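Local coordinates for universal stress protein MT1672 (Mycobacterium tuberculosis, PDB 1TQ8) that is of unknown molecular function but belongs to the universal stress protein A family, and so probably takes part in the mycobacterial response to stress, at residues Y17-V22 and D44-I49; A50-P55 and R101-A106. All coordinates share one frame; numbering follows the deposited sequence.

Contact 1. Residues Y17-V22 and D44-I49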
ATOM      1  N   TYR A  17       5.767 -18.106  17.934  1.00 46.25           N
ATOM      2  CA  TYR A  17       4.406 -17.608  17.841  1.00 44.04           C
ATOM      3  C   TYR A  17       3.458 -18.618  18.472  1.00 43.00           C
ATOM      4  O   TYR A  17       3.549 -19.809  18.193  1.00 43.81           O
ATOM      5  CB  TYR A  17       4.032 -17.402  16.377  1.00 39.99           C
ATOM      6  CG  TYR A  17       4.749 -16.250  15.733  1.00 37.96           C
ATOM      7  CD1 TYR A  17       5.517 -16.436  14.588  1.00 34.32           C
ATOM      8  CD2 TYR A  17       4.645 -14.956  16.262  1.00 35.96           C
ATOM      9  CE1 TYR A  17       6.166 -15.365  13.987  1.00 33.47           C
ATOM     10  CE2 TYR A  17       5.287 -13.882  15.665  1.00 32.02           C
ATOM     11  CZ  TYR A  17       6.047 -14.095  14.525  1.00 33.27           C
ATOM     12  OH  TYR A  17       6.678 -13.032  13.916  1.00 32.97           O
ATOM     13  N   LYS A  18       2.545 -18.144  19.311  1.00 41.54           N
ATOM     14  CA  LYS A  18       1.596 -19.033  19.953  1.00 42.35           C
ATOM     15  C   LYS A  18       0.231 -19.089  19.274  1.00 41.08           C
ATOM     16  O   LYS A  18      -0.374 -20.156  19.204  1.00 43.32           O
ATOM     17  CB  LYS A  18       1.399 -18.633  21.411  1.00 46.17           C
ATOM     18  CG  LYS A  18       2.668 -18.422  22.201  1.00 49.90           C
ATOM     19  CD  LYS A  18       2.310 -18.093  23.644  1.00 54.78           C
ATOM     20  CE  LYS A  18       3.534 -17.662  24.450  1.00 58.12           C
ATOM     21  NZ  LYS A  18       3.993 -16.294  24.057  1.00 60.27           N
ATOM     22  N   THR A  19      -0.258 -17.953  18.781  1.00 38.34           N
ATOM     23  CA  THR A  19      -1.574 -17.904  18.132  1.00 36.73           C
ATOM     24  C   THR A  19      -1.519 -17.337  16.722  1.00 34.97           C
ATOM     25  O   THR A  19      -1.431 -16.130  16.531  1.00 33.49           O
ATOM     26  CB  THR A  19      -2.561 -17.061  18.961  1.00 38.99           C
ATOM     27  OG1 THR A  19      -2.621 -17.571  20.300  1.00 41.93           O
ATOM     28  CG2 THR A  19      -3.955 -17.112  18.347  1.00 39.95           C
ATOM     29  N   VAL A  20      -1.595 -18.230  15.740  1.00 32.87           N
ATOM     30  CA  VAL A  20      -1.526 -17.874  14.331  1.00 30.18           C
ATOM     31  C   VAL A  20      -2.883 -17.844  13.634  1.00 33.02           C
ATOM     32  O   VAL A  20      -3.676 -18.784  13.754  1.00 34.33           O
ATOM     33  CB  VAL A  20      -0.653 -18.886  13.565  1.00 30.43           C
ATOM     34  CG1 VAL A  20      -0.372 -18.390  12.153  1.00 27.37           C
ATOM     35  CG2 VAL A  20       0.639 -19.124  14.323  1.00 29.80           C
ATOM     36  N   VAL A  21      -3.150 -16.764  12.902  1.00 30.73           N
ATOM     37  CA  VAL A  21      -4.392 -16.653  12.151  1.00 29.44           C
ATOM     38  C   VAL A  21      -4.009 -16.548  10.681  1.00 29.77           C
ATOM     39  O   VAL A  21      -3.162 -15.738  10.317  1.00 32.52           O
ATOM     40  CB  VAL A  21      -5.208 -15.396  12.549  1.00 30.29           C
ATOM     41  CG1 VAL A  21      -6.520 -15.362  11.772  1.00 27.56           C
ATOM     42  CG2 VAL A  21      -5.494 -15.409  14.038  1.00 29.99           C
ATOM     43  N   VAL A  22      -4.604 -17.390   9.842  1.00 29.99           N
ATOM     44  CA  VAL A  22      -4.322 -17.368   8.413  1.00 28.53           C
ATOM     45  C   VAL A  22      -5.637 -17.261   7.679  1.00 29.40           C
ATOM     46  O   VAL A  22      -6.623 -17.859   8.090  1.00 31.48           O
ATOM     47  CB  VAL A  22      -3.587 -18.654   7.924  1.00 29.66           C
ATOM     48  CG1 VAL A  22      -4.406 -19.899   8.235  1.00 26.86           C
ATOM     49  CG2 VAL A  22      -3.321 -18.568   6.429  1.00 23.87           C
ATOM     50  N   ASP A  44       2.516 -26.943  19.092  1.00 56.35           N
ATOM     51  CA  ASP A  44       2.418 -26.222  20.348  1.00 55.94           C
ATOM     52  C   ASP A  44       1.676 -24.898  20.222  1.00 53.85           C
ATOM     53  O   ASP A  44       1.385 -24.242  21.222  1.00 54.31           O
ATOM     54  CB  ASP A  44       3.818 -26.003  20.920  1.00 59.34           C
ATOM     55  CG  ASP A  44       4.593 -27.304  21.059  1.00 63.44           C
ATOM     56  OD1 ASP A  44       4.048 -28.258  21.664  1.00 64.28           O
ATOM     57  OD2 ASP A  44       5.743 -27.377  20.565  1.00 65.80           O
ATOM     58  N   ALA A  45       1.358 -24.505  18.996  1.00 51.40           N
ATOM     59  CA  ALA A  45       0.650 -23.251  18.795  1.00 48.56           C
ATOM     60  C   ALA A  45      -0.745 -23.471  18.245  1.00 45.41           C
ATOM     61  O   ALA A  45      -1.031 -24.490  17.615  1.00 42.72           O
ATOM     62  CB  ALA A  45       1.441 -22.342  17.861  1.00 48.92           C
ATOM     63  N   LYS A  46      -1.610 -22.499  18.498  1.00 43.98           N
ATOM     64  CA  LYS A  46      -2.983 -22.539  18.019  1.00 43.89           C
ATOM     65  C   LYS A  46      -3.049 -21.908  16.627  1.00 41.39           C
ATOM     66  O   LYS A  46      -2.468 -20.848  16.385  1.00 41.97           O
ATOM     67  CB  LYS A  46      -3.897 -21.783  18.994  1.00 46.81           C
ATOM     68  CG  LYS A  46      -5.329 -21.610  18.503  1.00 52.98           C
ATOM     69  CD  LYS A  46      -6.319 -21.362  19.646  1.00 55.87           C
ATOM     70  CE  LYS A  46      -5.943 -20.160  20.502  1.00 57.38           C
ATOM     71  NZ  LYS A  46      -6.929 -19.942  21.603  1.00 58.30           N
ATOM     72  N   LEU A  47      -3.740 -22.581  15.714  1.00 38.72           N
ATOM     73  CA  LEU A  47      -3.910 -22.113  14.340  1.00 35.96           C
ATOM     74  C   LEU A  47      -5.379 -21.836  14.049  1.00 35.94           C
ATOM     75  O   LEU A  47      -6.202 -22.747  14.095  1.00 36.85           O
ATOM     76  CB  LEU A  47      -3.416 -23.161  13.341  1.00 33.79           C
ATOM     77  CG  LEU A  47      -3.599 -22.762  11.872  1.00 33.63           C
ATOM     78  CD1 LEU A  47      -2.802 -21.495  11.589  1.00 29.84           C
ATOM     79  CD2 LEU A  47      -3.140 -23.882  10.952  1.00 33.54           C
ATOM     80  N   ILE A  48      -5.714 -20.587  13.749  1.00 35.51           N
ATOM     81  CA  ILE A  48      -7.094 -20.244  13.432  1.00 33.53           C
ATOM     82  C   ILE A  48      -7.171 -19.977  11.945  1.00 31.10           C
ATOM     83  O   ILE A  48      -6.448 -19.124  11.434  1.00 31.90           O
ATOM     84  CB  ILE A  48      -7.547 -18.989  14.183  1.00 35.10           C
ATOM     85  CG1 ILE A  48      -7.446 -19.226  15.683  1.00 36.33           C
ATOM     86  CG2 ILE A  48      -8.975 -18.647  13.809  1.00 35.35           C
ATOM     87  CD1 ILE A  48      -7.782 -18.011  16.517  1.00 39.55           C
ATOM     88  N   ILE A  49      -8.029 -20.716  11.251  1.00 28.29           N
ATOM     89  CA  ILE A  49      -8.184 -20.541   9.813  1.00 26.43           C
ATOM     90  C   ILE A  49      -9.427 -19.732   9.519  1.00 27.79           C
ATOM     91  O   ILE A  49     -10.534 -20.127   9.886  1.00 28.90           O
ATOM     92  CB  ILE A  49      -8.336 -21.863   9.076  1.00 26.41           C
ATOM     93  CG1 ILE A  49      -7.149 -22.776   9.376  1.00 24.35           C
ATOM     94  CG2 ILE A  49      -8.425 -21.593   7.570  1.00 24.94           C
ATOM     95  CD1 ILE A  49      -7.186 -24.079   8.583  1.00 23.93           C
TER

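Contact 2. Residues A50-P55 and R101-A106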
ATOM      1  N   ALA A  50      -9.246 -18.608   8.833  1.00 24.96           N
ATOM      2  CA  ALA A  50     -10.365 -17.730   8.517  1.00 28.46           C
ATOM      3  C   ALA A  50     -10.646 -17.594   7.032  1.00 29.28           C
ATOM      4  O   ALA A  50      -9.745 -17.727   6.199  1.00 30.36           O
ATOM      5  CB  ALA A  50     -10.117 -16.330   9.115  1.00 27.20           C
ATOM      6  N   SER A  51     -11.908 -17.321   6.717  1.00 27.62           N
ATOM      7  CA  SER A  51     -12.339 -17.117   5.342  1.00 28.25           C
ATOM      8  C   SER A  51     -13.476 -16.108   5.330  1.00 28.71           C
ATOM      9  O   SER A  51     -14.405 -16.191   6.136  1.00 29.09           O
ATOM     10  CB  SER A  51     -12.811 -18.423   4.718  1.00 28.80           C
ATOM     11  OG  SER A  51     -13.069 -18.249   3.339  1.00 30.68           O
ATOM     12  N   ALA A  52     -13.400 -15.152   4.416  1.00 29.50           N
ATOM     13  CA  ALA A  52     -14.423 -14.124   4.325  1.00 29.32           C
ATOM     14  C   ALA A  52     -15.678 -14.674   3.685  1.00 29.43           C
ATOM     15  O   ALA A  52     -15.623 -15.367   2.669  1.00 29.96           O
ATOM     16  CB  ALA A  52     -13.905 -12.945   3.518  1.00 26.91           C
ATOM     17  N   TYR A  53     -16.812 -14.388   4.302  1.00 31.19           N
ATOM     18  CA  TYR A  53     -18.083 -14.821   3.751  1.00 36.01           C
ATOM     19  C   TYR A  53     -18.518 -13.693   2.828  1.00 39.28           C
ATOM     20  O   TYR A  53     -18.580 -12.539   3.240  1.00 38.09           O
ATOM     21  CB  TYR A  53     -19.106 -15.008   4.862  1.00 35.95           C
ATOM     22  CG  TYR A  53     -20.488 -15.335   4.370  1.00 37.65           C
ATOM     23  CD1 TYR A  53     -20.713 -16.442   3.561  1.00 37.69           C
ATOM     24  CD2 TYR A  53     -21.581 -14.554   4.741  1.00 38.67           C
ATOM     25  CE1 TYR A  53     -21.995 -16.767   3.138  1.00 40.29           C
ATOM     26  CE2 TYR A  53     -22.867 -14.872   4.326  1.00 40.09           C
ATOM     27  CZ  TYR A  53     -23.069 -15.982   3.527  1.00 40.91           C
ATOM     28  OH  TYR A  53     -24.343 -16.327   3.135  1.00 43.51           O
ATOM     29  N   LEU A  54     -18.813 -14.021   1.580  1.00 46.11           N
ATOM     30  CA  LEU A  54     -19.222 -13.001   0.625  1.00 53.87           C
ATOM     31  C   LEU A  54     -20.746 -12.948   0.439  1.00 58.59           C
ATOM     32  O   LEU A  54     -21.383 -11.944   0.782  1.00 59.28           O
ATOM     33  CB  LEU A  54     -18.516 -13.246  -0.711  1.00 52.74           C
ATOM     34  CG  LEU A  54     -16.998 -13.406  -0.577  1.00 54.34           C
ATOM     35  CD1 LEU A  54     -16.427 -14.010  -1.851  1.00 55.87           C
ATOM     36  CD2 LEU A  54     -16.354 -12.062  -0.274  1.00 54.66           C
ATOM     37  N   PRO A  55     -21.350 -14.031  -0.091  1.00 62.33           N
ATOM     38  CA  PRO A  55     -22.802 -14.077  -0.312  1.00 64.44           C
ATOM     39  C   PRO A  55     -23.625 -13.625   0.896  1.00 65.63           C
ATOM     40  O   PRO A  55     -23.910 -12.437   1.063  1.00 66.40           O
ATOM     41  CB  PRO A  55     -23.049 -15.541  -0.656  1.00 65.47           C
ATOM     42  CG  PRO A  55     -21.780 -15.925  -1.373  1.00 65.38           C
ATOM     43  CD  PRO A  55     -20.726 -15.311  -0.477  1.00 64.13           C
ATOM     44  N   ARG A 101     -12.957 -20.502  11.205  1.00 37.52           N
ATOM     45  CA  ARG A 101     -13.695 -19.305  11.572  1.00 34.89           C
ATOM     46  C   ARG A 101     -14.141 -18.541  10.331  1.00 34.02           C
ATOM     47  O   ARG A 101     -13.328 -18.249   9.456  1.00 35.16           O
ATOM     48  CB  ARG A 101     -12.761 -18.406  12.371  1.00 38.25           C
ATOM     49  CG  ARG A 101     -13.398 -17.443  13.317  1.00 39.06           C
ATOM     50  CD  ARG A 101     -13.209 -17.972  14.712  1.00 39.65           C
ATOM     51  NE  ARG A 101     -13.159 -16.908  15.698  1.00 43.57           N
ATOM     52  CZ  ARG A 101     -12.806 -17.096  16.962  1.00 46.55           C
ATOM     53  NH1 ARG A 101     -12.475 -18.314  17.377  1.00 44.99           N
ATOM     54  NH2 ARG A 101     -12.786 -16.072  17.811  1.00 48.01           N
ATOM     55  N   PRO A 102     -15.444 -18.249  10.211  1.00 33.50           N
ATOM     56  CA  PRO A 102     -15.908 -17.494   9.045  1.00 30.74           C
ATOM     57  C   PRO A 102     -15.739 -16.015   9.433  1.00 30.58           C
ATOM     58  O   PRO A 102     -15.917 -15.652  10.604  1.00 27.89           O
ATOM     59  CB  PRO A 102     -17.385 -17.872   8.941  1.00 30.41           C
ATOM     60  CG  PRO A 102     -17.475 -19.166   9.645  1.00 31.82           C
ATOM     61  CD  PRO A 102     -16.572 -18.963  10.826  1.00 30.68           C
ATOM     62  N   ILE A 103     -15.372 -15.179   8.462  1.00 29.14           N
ATOM     63  CA  ILE A 103     -15.190 -13.739   8.672  1.00 29.30           C
ATOM     64  C   ILE A 103     -16.367 -13.056   7.991  1.00 29.32           C
ATOM     65  O   ILE A 103     -16.677 -13.318   6.830  1.00 30.52           O
ATOM     66  CB  ILE A 103     -13.880 -13.236   8.040  1.00 31.01           C
ATOM     67  CG1 ILE A 103     -12.701 -13.544   8.962  1.00 30.16           C
ATOM     68  CG2 ILE A 103     -13.958 -11.754   7.764  1.00 28.81           C
ATOM     69  CD1 ILE A 103     -12.644 -12.685  10.179  1.00 28.62           C
ATOM     70  N   VAL A 104     -16.997 -12.152   8.714  1.00 28.24           N
ATOM     71  CA  VAL A 104     -18.172 -11.481   8.217  1.00 28.21           C
ATOM     72  C   VAL A 104     -18.046  -9.954   8.126  1.00 28.96           C
ATOM     73  O   VAL A 104     -17.408  -9.321   8.968  1.00 28.59           O
ATOM     74  CB  VAL A 104     -19.340 -11.897   9.128  1.00 30.13           C
ATOM     75  CG1 VAL A 104     -20.365 -10.834   9.192  1.00 33.20           C
ATOM     76  CG2 VAL A 104     -19.919 -13.210   8.639  1.00 28.74           C
ATOM     77  N   GLY A 105     -18.661  -9.369   7.102  1.00 28.69           N
ATOM     78  CA  GLY A 105     -18.608  -7.924   6.929  1.00 28.09           C
ATOM     79  C   GLY A 105     -17.290  -7.449   6.344  1.00 28.09           C
ATOM     80  O   GLY A 105     -16.607  -8.201   5.645  1.00 27.41           O
ATOM     81  N   ALA A 106     -16.932  -6.198   6.607  1.00 25.86           N
ATOM     82  CA  ALA A 106     -15.675  -5.681   6.097  1.00 26.05           C
ATOM     83  C   ALA A 106     -14.599  -6.595   6.699  1.00 27.12           C
ATOM     84  O   ALA A 106     -14.396  -6.637   7.914  1.00 28.69           O
ATOM     85  CB  ALA A 106     -15.487  -4.234   6.526  1.00 21.05           C
TER
HETATM   86  O   HOH W   1     -16.432 -10.676   4.308  1.00 38.78           O
HETATM   87  O   HOH W   2     -19.687 -10.790   4.794  1.00 41.74           O

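Contact 1. Residues Y17-V22 and D44-I49
Lys18 and Lys46 open a ladder of four backbone hydrogen bonds that zips strand 19-22 to strand 46-49. Lys46 N reaches Lys18 O at 2.7 Å, Val20 N takes Lys46 O, Ile48 N takes Val20 O at 2.7 Å in a nearly straight bond (174° at the hydrogen), and Val22 N closes on Ile48 O. The bonds pass alternately between the two strands, each strand advancing two residues at a time, as parallel pairing requires. Three of the carbonyls also receive a CA-H from the partner strand; the closest is Val21 CA on Ile48 O, 3.3 Å.

At the entrance the Ala45 methyl points toward the other segment, its CB 3.1 Å from Lys18 O and 3.3 Å from Tyr17 O. On the face shared with Val20 and Val22, Leu47 reaches both valines: with CG anti to the backbone N (chi1 178°), its CD1 branch leans to Val20 CB at 3.9 Å and to Val22 CG1 at 4.0 Å. On the other face the Val21 and Ile48 side chains cross obliquely, with Val21 CG2 4.1 Å from Ile48 CB.

Helix 28-41 covers the Leu47 side, laying Ala37 against both Val22 and Leu47. On the Ile48 side, Lys46 NZ forms a salt bridge with Glu118. Strand 19-23, helix 28-41 and strand 46-52 thus make the first beta-alpha-beta crossover of the Rossmann-like universal stress protein fold.

Contact 2. Residues A50-P55 and R101-A106
Ile103 packs its CG1 branch against the methyl of Ala50 where strands 46-52 and 97-103 run side by side in the parallel sheet of the universal stress protein fold, 97-103 being an outermost strand of the sheet within this chain. Ile103 has more surface buried here than any other residue of the pair. Its CG1 lies beside its own backbone N (chi1 -81°), which turns this branch back toward Ala50, while CB sits over Ser51 O at 3.6 Å.

The same residue is gripped through both its N-H and its carbonyl. Ile103 N donates to Ser51 O at 2.7 Å, approaching from above the carbonyl plane, 36° out of it, and Ile103 O accepts from Tyr53 N. One step earlier Ser51 N meets Arg101 O in a longer bond of 3.2 Å, and that carbonyl also takes the CA-H of Ala50. Ala50 CB touches both Arg101 O and Ile103 CG1, each 3.8 Å away. Ile133 of the third subunit packs on Ala50, Ala52 and Ile103, so this face of the strand pair is built into the tetramer, while Arg101 NH1 turns off to a salt bridge with Glu118.

Tyr53, buried by the contact to the same extent as Ala50, stands where the strands begin to part. Its CB lies 3.6 Å from Ile103 O and more loosely, at 4.3 Å, by Val104 CG2, whereas the ring, anti to the backbone N (chi1 175°), leads away. Beyond the last direct bond the backbones are bridged by solvent: one water donates to Tyr53 O and Gly105 O, and a second donates to Tyr53 O at 2.6 Å while accepting from Gly105 N.

Contacts 1 and 2 share strand 46-52, which lies between strands 19-23 and 97-103: contact 1 covers its pairing with the former at residues 46-49, contact 2 its pairing with the latter at residues 50-52. Their centres lie about 18 Å apart, yet they join directly: Ala50 N probably donates a hydrogen bond to Val22 O, 2.8 Å away, carrying the ladder of contact 1 one step into contact 2. Arg101 CB also packs against Ile48 CG2, at 4.1 Å. Glu118 ties the two further, receiving both Lys46 from contact 1 and Arg101 from contact 2. From the largely buried pairing of contact 1, the sheet runs out to a more open, water-bridged end.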